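Side-chain contacts in putative Zn-dependent Alcohol Dehydrogenase (Rhodobacter sphaeroides, PDB 3IV6), which binds S-adenosylmethionine in a Rossmann-like fold and, despite its alcohol dehydrogenase name, is probably an S-adenosylmethionine-dependent methyltransferase: residues 29-34 with 54-59; 116-121 with 246-251. One frame throughout, in Å; residues are numbered along the deposited sequence.

Contact 1 of 2, residues 29-34 with 54-59. With SAM (S-adenosylmethionine), chain E.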
# COMPACT_ATOMS: atom_id res chain seq x y z
N ALA A 29 -2.43 6.59 -9.84
CA ALA A 29 -2.55 5.69 -8.71
C ALA A 29 -1.18 5.06 -8.44
O ALA A 29 -1.02 4.29 -7.50
CB ALA A 29 -3.62 4.62 -8.99
N ARG A 30 -0.21 5.39 -9.27
CA ARG A 30 1.17 5.00 -9.01
C ARG A 30 2.04 6.24 -8.92
O ARG A 30 1.64 7.31 -9.35
CB ARG A 30 1.69 4.10 -10.11
CG ARG A 30 1.69 4.70 -11.45
CD ARG A 30 2.68 3.95 -12.32
NE ARG A 30 2.58 4.28 -13.74
CZ ARG A 30 1.58 3.90 -14.53
NH1 ARG A 30 0.56 3.19 -14.01
NH2 ARG A 30 1.58 4.24 -15.83
N PRO A 31 3.25 6.11 -8.35
CA PRO A 31 4.07 7.32 -8.33
C PRO A 31 4.43 7.79 -9.73
O PRO A 31 4.63 6.99 -10.61
CB PRO A 31 5.32 6.90 -7.55
CG PRO A 31 4.91 5.64 -6.82
CD PRO A 31 3.87 4.98 -7.63
N SER A 32 4.48 9.10 -9.93
CA SER A 32 5.10 9.68 -11.15
C SER A 32 6.65 9.50 -11.22
O SER A 32 7.29 9.01 -10.28
CB SER A 32 4.79 11.16 -11.17
OG SER A 32 5.36 11.73 -10.00
N ASP A 33 7.25 9.91 -12.33
CA ASP A 33 8.72 9.90 -12.38
C ASP A 33 9.32 10.68 -11.19
O ASP A 33 10.14 10.14 -10.43
CB ASP A 33 9.25 10.44 -13.71
CG ASP A 33 8.92 9.55 -14.91
OD1 ASP A 33 8.36 8.43 -14.73
OD2 ASP A 33 9.22 9.99 -16.04
N ARG A 34 8.90 11.93 -11.01
CA ARG A 34 9.43 12.74 -9.94
C ARG A 34 9.36 12.06 -8.59
O ARG A 34 10.30 12.17 -7.75
CB ARG A 34 8.65 14.04 -9.86
CG ARG A 34 9.52 15.23 -9.99
CD ARG A 34 9.89 15.48 -11.47
NE ARG A 34 11.31 15.68 -11.59
CZ ARG A 34 11.90 16.20 -12.65
NH1 ARG A 34 13.21 16.33 -12.67
NH2 ARG A 34 11.16 16.58 -13.68
N ALA A 54 4.37 -5.47 -5.17
CA ALA A 54 4.94 -5.83 -6.46
C ALA A 54 4.26 -5.06 -7.60
O ALA A 54 4.65 -5.19 -8.76
CB ALA A 54 4.84 -7.33 -6.69
N SER A 55 3.25 -4.28 -7.25
CA SER A 55 2.49 -3.52 -8.24
C SER A 55 3.24 -2.27 -8.68
O SER A 55 3.01 -1.74 -9.76
CB SER A 55 1.12 -3.15 -7.69
OG SER A 55 1.22 -2.14 -6.69
N THR A 56 4.15 -1.81 -7.82
CA THR A 56 4.91 -0.58 -8.09
C THR A 56 6.12 -0.83 -9.00
O THR A 56 7.29 -0.61 -8.63
CB THR A 56 5.35 0.15 -6.80
OG1 THR A 56 4.43 -0.16 -5.74
CG2 THR A 56 5.35 1.65 -7.00
N ARG A 57 5.78 -1.25 -10.22
CA ARG A 57 6.76 -1.72 -11.18
C ARG A 57 7.81 -0.70 -11.62
O ARG A 57 8.95 -1.09 -11.89
CB ARG A 57 6.05 -2.33 -12.39
CG ARG A 57 7.00 -2.81 -13.45
CD ARG A 57 7.05 -1.85 -14.58
NE ARG A 57 8.14 -2.18 -15.49
CZ ARG A 57 7.98 -2.72 -16.69
NH1 ARG A 57 6.77 -2.98 -17.18
NH2 ARG A 57 9.06 -2.99 -17.42
N PHE A 58 7.45 0.58 -11.69
CA PHE A 58 8.39 1.58 -12.21
C PHE A 58 9.29 2.11 -11.11
O PHE A 58 10.47 2.37 -11.34
CB PHE A 58 7.67 2.69 -13.01
CG PHE A 58 6.86 2.15 -14.15
CD1 PHE A 58 7.50 1.51 -15.21
CD2 PHE A 58 5.47 2.19 -14.14
CE1 PHE A 58 6.76 0.97 -16.25
CE2 PHE A 58 4.74 1.65 -15.17
CZ PHE A 58 5.39 1.04 -16.22
N LEU A 59 8.74 2.23 -9.90
CA LEU A 59 9.56 2.49 -8.73
C LEU A 59 10.61 1.39 -8.53
O LEU A 59 11.77 1.66 -8.29
CB LEU A 59 8.70 2.58 -7.48
CG LEU A 59 9.58 2.66 -6.24
CD1 LEU A 59 10.47 3.91 -6.31
CD2 LEU A 59 8.70 2.74 -5.04
N SAM E . -0.59 -0.30 -5.97
CA SAM E . -0.40 1.12 -5.70
C SAM E . 0.95 1.59 -6.20
O SAM E . 1.78 0.85 -6.73
OXT SAM E . 1.17 2.77 -6.06
CB SAM E . -0.63 1.44 -4.23
CG SAM E . -1.26 0.32 -3.39
SD SAM E . -0.15 -0.99 -2.79
CE SAM E . 1.43 -0.60 -3.59
C5' SAM E . -0.80 -2.50 -3.60
C4' SAM E . 0.15 -3.67 -3.83
O4' SAM E . 0.56 -4.19 -2.58
C3' SAM E . -0.51 -4.84 -4.54
O3' SAM E . 0.47 -5.40 -5.38
C2' SAM E . -0.82 -5.84 -3.45
O2' SAM E . -0.68 -7.17 -3.91
C1' SAM E . 0.24 -5.55 -2.40
N9 SAM E . -0.27 -5.76 -1.04
C8 SAM E . -1.46 -5.30 -0.54
N7 SAM E . -1.58 -5.72 0.75
C5 SAM E . -0.49 -6.44 1.09
C6 SAM E . -0.11 -7.10 2.28
N6 SAM E . -0.87 -7.10 3.37
N1 SAM E . 1.09 -7.78 2.30
C2 SAM E . 1.87 -7.81 1.15
N3 SAM E . 1.52 -7.17 -0.01
C4 SAM E . 0.35 -6.49 -0.04
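R30 and F58 meet because of how each side chain leaves its backbone: chi1 of 60° sets R30 CG between its own N and carbonyl carbon, from where the chain runs extended to NE, while F58 turns CG anti to its carbonyl carbon (chi1 -57°). The arginine reaches the CD2-CE2 side of the ring, with R30 NE 3.6 Å from F58 CD2. F58 CE2 lies over one face of the guanidinium, offset toward its rim; the two planes are 52° apart, so the groups are neither stacked flat nor perpendicular. R30 CD comes to the ring at its edge, in plane, and R57 CD of the same helix covers part of one ring face. Deeper in, the pyrrolidine of P31 crosses the T56 side chain at about a right angle, P31 CD lying 3.7 Å from T56 CG2, a purely apolar touch beside the ligand carboxylate. S55 grips the amino group of S-adenosylmethionine, SAM N donating to S55 OG at 2.7 Å. T56 OG1 stands 3.0 Å from SAM O, its proton also within reach of G53 O in a weak bond. T56 is the centre of an inverse gamma turn and occupies the N-cap position of helix 57-65, without a capping bond from its side chain. The contact thus joins the loop leading into helix 33-39 to the turn after strand 48-52, the first strand of the Rossmann-like sheet. N36 of helix 33-39 packs against P31, F58 and L59, and F21 of helix 20-23 against A29 and S55.

Contact 2 of 2, residues 116-121 with 246-251. With SAM (S-adenosylmethionine), chain E.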
# COMPACT_ATOMS: atom_id res chain seq x y z
N ASN A 116 7.19 1.87 0.35
CA ASN A 116 5.90 1.54 -0.27
C ASN A 116 5.05 2.76 -0.57
O ASN A 116 5.09 3.76 0.17
CB ASN A 116 5.12 0.51 0.55
CG ASN A 116 4.99 0.89 2.03
OD1 ASN A 116 5.79 0.47 2.86
ND2 ASN A 116 3.95 1.64 2.35
N ASP A 117 4.31 2.70 -1.68
CA ASP A 117 3.46 3.80 -2.12
C ASP A 117 1.98 3.52 -1.92
O ASP A 117 1.40 2.77 -2.70
CB ASP A 117 3.71 4.13 -3.59
CG ASP A 117 2.86 5.33 -4.06
OD1 ASP A 117 2.66 6.30 -3.29
OD2 ASP A 117 2.42 5.31 -5.23
N ARG A 118 1.38 4.14 -0.91
CA ARG A 118 -0.06 4.09 -0.70
C ARG A 118 -0.58 2.68 -0.36
O ARG A 118 -1.74 2.32 -0.63
CB ARG A 118 -0.79 4.71 -1.88
CG ARG A 118 -0.78 6.23 -1.83
CD ARG A 118 -1.33 6.87 -3.11
NE ARG A 118 -0.40 6.91 -4.24
CZ ARG A 118 -0.74 7.34 -5.46
NH1 ARG A 118 -1.97 7.75 -5.67
NH2 ARG A 118 0.13 7.36 -6.48
N LEU A 119 0.29 1.90 0.27
CA LEU A 119 -0.02 0.53 0.67
C LEU A 119 -0.85 0.55 1.95
O LEU A 119 -1.66 -0.31 2.20
CB LEU A 119 1.28 -0.19 0.93
CG LEU A 119 1.17 -1.50 1.68
CD1 LEU A 119 0.36 -2.48 0.84
CD2 LEU A 119 2.55 -2.02 2.02
N ILE A 120 -0.64 1.57 2.76
CA ILE A 120 -1.31 1.70 4.03
C ILE A 120 -2.79 1.97 3.80
O ILE A 120 -3.62 1.71 4.66
CB ILE A 120 -0.62 2.81 4.90
CG1 ILE A 120 0.65 2.28 5.57
CG2 ILE A 120 -1.55 3.34 6.01
CD1 ILE A 120 1.64 3.36 5.81
N ASN A 121 -3.11 2.48 2.61
CA ASN A 121 -4.48 2.81 2.28
C ASN A 121 -5.26 1.49 2.04
O ASN A 121 -6.50 1.47 2.05
CB ASN A 121 -4.49 3.70 1.04
CG ASN A 121 -4.11 5.15 1.35
OD1 ASN A 121 -3.02 5.62 0.98
ND2 ASN A 121 -5.01 5.87 2.00
N PRO A 246 4.20 15.92 -5.01
CA PRO A 246 3.87 16.90 -6.05
C PRO A 246 2.66 16.46 -6.87
O PRO A 246 1.70 17.22 -7.02
CB PRO A 246 5.12 16.92 -6.92
CG PRO A 246 5.71 15.56 -6.75
CD PRO A 246 5.43 15.16 -5.33
N ASP A 247 2.72 15.24 -7.41
CA ASP A 247 1.78 14.82 -8.44
C ASP A 247 0.57 14.12 -7.84
O ASP A 247 -0.57 14.45 -8.16
CB ASP A 247 2.48 13.90 -9.45
CG ASP A 247 3.61 14.59 -10.19
OD1 ASP A 247 4.63 13.93 -10.46
OD2 ASP A 247 3.46 15.79 -10.50
N ALA A 248 0.82 13.15 -6.98
CA ALA A 248 -0.24 12.30 -6.43
C ALA A 248 -1.25 13.13 -5.65
O ALA A 248 -1.00 14.29 -5.32
CB ALA A 248 0.35 11.21 -5.55
N PRO A 249 -2.40 12.53 -5.36
CA PRO A 249 -3.56 13.27 -4.86
C PRO A 249 -3.52 13.42 -3.34
O PRO A 249 -3.77 12.46 -2.62
CB PRO A 249 -4.74 12.40 -5.27
CG PRO A 249 -4.26 11.68 -6.48
CD PRO A 249 -2.80 11.43 -6.26
N ASN A 250 -3.20 14.62 -2.87
CA ASN A 250 -3.12 14.89 -1.44
C ASN A 250 -2.38 13.78 -0.69
O ASN A 250 -2.87 13.25 0.30
CB ASN A 250 -4.51 15.08 -0.85
CG ASN A 250 -4.50 15.89 0.43
OD1 ASN A 250 -3.79 16.89 0.54
ND2 ASN A 250 -5.28 15.47 1.42
N THR A 251 -1.19 13.43 -1.18
CA THR A 251 -0.49 12.24 -0.72
C THR A 251 0.78 12.60 0.03
O THR A 251 1.72 13.16 -0.54
CB THR A 251 -0.14 11.30 -1.89
OG1 THR A 251 -1.31 10.59 -2.31
CG2 THR A 251 0.94 10.31 -1.47
N SAM E . -0.59 -0.30 -5.97
CA SAM E . -0.40 1.12 -5.70
C SAM E . 0.95 1.59 -6.20
O SAM E . 1.78 0.85 -6.73
OXT SAM E . 1.17 2.77 -6.06
CB SAM E . -0.63 1.44 -4.23
CG SAM E . -1.26 0.32 -3.39
SD SAM E . -0.15 -0.99 -2.79
CE SAM E . 1.43 -0.60 -3.59
C5' SAM E . -0.80 -2.50 -3.60
C4' SAM E . 0.15 -3.67 -3.83
O4' SAM E . 0.56 -4.19 -2.58
C3' SAM E . -0.51 -4.84 -4.54
O3' SAM E . 0.47 -5.40 -5.38
C2' SAM E . -0.82 -5.84 -3.45
O2' SAM E . -0.68 -7.17 -3.91
C1' SAM E . 0.24 -5.55 -2.40
N9 SAM E . -0.27 -5.76 -1.04
C8 SAM E . -1.46 -5.30 -0.54
N7 SAM E . -1.58 -5.72 0.75
C5 SAM E . -0.49 -6.44 1.09
C6 SAM E . -0.11 -7.10 2.28
N6 SAM E . -0.87 -7.10 3.37
N1 SAM E . 1.09 -7.78 2.30
C2 SAM E . 1.87 -7.81 1.15
N3 SAM E . 1.52 -7.17 -0.01
C4 SAM E . 0.35 -6.49 -0.04
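R118 pushes its side chain against the loop 246-251, where A248 and P249 meet the guanidinium and T251 the CD of its chain. The close-packed part is made by the two buried residues of the loop. A248 CB sits over one guanidinium face, 4.0 Å from R118 CZ and offset toward the rim. T251 crosses the arginine at about a right angle, T251 OG1 standing 3.8 Å from R118 CD. The arginine bends at chi3 (-79°), which swings its planar end back beside D117. There R118 NE donates to D117 OD1 at 3.3 Å, almost straight at 165°, in a salt bridge that meets the oxygen from above the carboxylate plane. D117 OD1 also bonds S147 OG of strand 143-149, and R118 NH1 is hydrogen-bonded to the carbonyl of A28, so the guanidinium is held by polar partners as well as by packing. The other side is looser: P249 is exposed and touches the arginine through CD alone among its side-chain atoms, P249 CD lying 3.8 Å from R118 NH1, while P246, D247 and N250 lie toward solvent. The T251 hydroxyl donates to P249 O at 3.1 Å from above the carbonyl plane, a bond within the loop just before strand 251-258. On the ligand side, L119 CD1 is 3.6 Å from SAM C8 of the adenine, and R118 O faces the methionine chain. A pocket formed where strand 113-117 ends, beyond the C-terminal edge of the parallel strands, is characteristic of Rossmann-like methyltransferases; here the loop between the last two sheet strands packs behind its arginine.

Along the chain the two contacts follow in series. Contact 1 closes a short loop of 19 residues containing most of helix 33-39 and strand 48-52. Contact 2 opens only afterwards and spans 124 residues, from the end of strand 113-117 to the connection between strands 237-244 and 251-258. Neither loop encloses or crosses the other, yet they meet in space, their centres about 10 Å apart, and R118 lies beside the backbone of A29 and R30. Together they set the N-terminal segment and the ends of strands 48-52 and 113-117 round one S-adenosylmethionine, with the loop before strand 251-258 packed behind R118.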